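PDB 1GVN: antitoxin epsilon from Streptococcus pyogenes, which neutralises the cognate zeta toxin as the antitoxin of a plasmid-borne type II toxin-antitoxin system that kills plasmid-free cells after segregation. Local coordinates for residues R24-N27 / Y28-H32. Residues are numbered along the deposited sequence; the frame is centred on the assembly and turned at random.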
# COMPACT_ATOMS: atom_id res chain seq x y z
N ARG A 24 1.78 0.60 -14.51
CA ARG A 24 0.34 0.55 -14.75
C ARG A 24 -0.29 1.78 -14.12
O ARG A 24 -1.09 2.48 -14.74
CB ARG A 24 -0.26 -0.71 -14.10
CG ARG A 24 -1.78 -0.80 -14.17
CD ARG A 24 -2.30 -2.04 -13.45
NE ARG A 24 -1.70 -3.25 -13.99
CZ ARG A 24 -1.07 -4.18 -13.27
NH1 ARG A 24 -0.95 -4.04 -11.96
NH2 ARG A 24 -0.54 -5.23 -13.87
N VAL A 25 0.08 2.06 -12.87
CA VAL A 25 -0.46 3.21 -12.16
C VAL A 25 -0.03 4.52 -12.80
O VAL A 25 -0.85 5.43 -12.97
CB VAL A 25 -0.02 3.19 -10.68
CG1 VAL A 25 -0.57 4.41 -9.96
CG2 VAL A 25 -0.53 1.91 -10.02
N LEU A 26 1.25 4.64 -13.14
CA LEU A 26 1.75 5.86 -13.77
C LEU A 26 1.00 6.11 -15.07
O LEU A 26 0.53 7.22 -15.33
CB LEU A 26 3.25 5.75 -14.06
CG LEU A 26 3.84 6.98 -14.78
CD1 LEU A 26 3.73 8.23 -13.91
CD2 LEU A 26 5.30 6.70 -15.13
N ASN A 27 0.88 5.07 -15.90
CA ASN A 27 0.18 5.21 -17.18
C ASN A 27 -1.23 5.73 -17.01
O ASN A 27 -1.68 6.60 -17.75
CB ASN A 27 0.14 3.87 -17.92
CG ASN A 27 1.21 3.76 -18.98
OD1 ASN A 27 1.56 4.75 -19.63
ND2 ASN A 27 1.74 2.55 -19.17
N TYR A 28 -1.94 5.18 -16.03
CA TYR A 28 -3.32 5.58 -15.77
C TYR A 28 -3.39 7.04 -15.35
O TYR A 28 -4.18 7.82 -15.90
CB TYR A 28 -3.91 4.67 -14.68
CG TYR A 28 -5.35 4.96 -14.33
CD1 TYR A 28 -5.69 6.04 -13.52
CD2 TYR A 28 -6.37 4.12 -14.78
CE1 TYR A 28 -7.01 6.28 -13.16
CE2 TYR A 28 -7.70 4.35 -14.42
CZ TYR A 28 -8.01 5.43 -13.60
OH TYR A 28 -9.31 5.65 -13.21
N VAL A 29 -2.57 7.42 -14.38
CA VAL A 29 -2.55 8.79 -13.89
C VAL A 29 -2.26 9.77 -15.02
O VAL A 29 -2.93 10.80 -15.15
CB VAL A 29 -1.49 8.96 -12.77
CG1 VAL A 29 -1.27 10.44 -12.46
CG2 VAL A 29 -1.97 8.24 -11.51
N LEU A 30 -1.28 9.46 -15.86
CA LEU A 30 -0.94 10.33 -16.97
C LEU A 30 -2.04 10.34 -18.03
O LEU A 30 -2.45 11.40 -18.52
CB LEU A 30 0.39 9.91 -17.60
CG LEU A 30 1.62 10.08 -16.70
CD1 LEU A 30 2.87 9.59 -17.44
CD2 LEU A 30 1.78 11.55 -16.30
N ASN A 31 -2.53 9.15 -18.38
CA ASN A 31 -3.57 9.06 -19.39
C ASN A 31 -4.84 9.80 -18.97
O ASN A 31 -5.51 10.40 -19.81
CB ASN A 31 -3.90 7.59 -19.70
CG ASN A 31 -2.81 6.92 -20.54
OD1 ASN A 31 -2.35 7.47 -21.55
ND2 ASN A 31 -2.39 5.72 -20.13
N HIS A 32 -5.16 9.79 -17.69
CA HIS A 32 -6.35 10.49 -17.23
C HIS A 32 -6.07 11.93 -16.82
O HIS A 32 -6.94 12.61 -16.29
CB HIS A 32 -7.01 9.73 -16.08
CG HIS A 32 -7.63 8.44 -16.52
ND1 HIS A 32 -6.89 7.32 -16.82
CD2 HIS A 32 -8.92 8.12 -16.80
CE1 HIS A 32 -7.68 6.37 -17.27
NE2 HIS A 32 -8.92 6.83 -17.27
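Leu26 and Leu30 meet one turn apart near the C-terminal end of helix 5-31. Leu30 CD1 lies 3.9 Å from Leu26 CG, and the two side chains cross at a slant. Leu30 CG is anti to its own carbonyl carbon (chi1 -66°), which brings it back over the preceding turn, 3.4 Å from Leu26 O. Leu30 N donates to Leu26 O at the backbone. Val25 and Val29 touch more loosely, with CG1 of Val25 4.4 Å from CG2 of Val29.

Asn27 and Asn31 lie side by side and point the same way, their amide planes only 15° apart. Asn31 N donates to Asn27 O at 2.8 Å. Asn31 ND2 also sits close to that oxygen, but its angle is poor for a hydrogen bond. The side-chain OD1 of Asn27 accepts from a basic side chain of the chain of another protein, and its ND2 makes a weak bond to that chain's backbone.

At the helix end, His32 folds back over Tyr28. Its ND1 lies 3.6 Å above the centre of the tyrosine ring. The same nitrogen donates to Tyr28 O at 2.9 Å, with the oxygen close to the imidazole plane. Tyr28 O also accepts from His32 N. The ring is held from both nitrogens, ND1 on Tyr28 O and NE2 on Glu87 O, which would fix its turn. Further out, Tyr28 OH bonds to Glu43. Val25 packs on Leu46, Leu47 and Leu50 of helix 42-54, while Arg24 bonds to Asn77 and Ser80 of helix 63-83.

This is the last stretch of an alpha helix, with i to i+4 bonding, ending at His32, the first residue to leave helical geometry, whose ring bonds back to the carbonyl of the last turn. It belongs to an all-helical antitoxin, packing on both other helices and meeting the partner protein along one side.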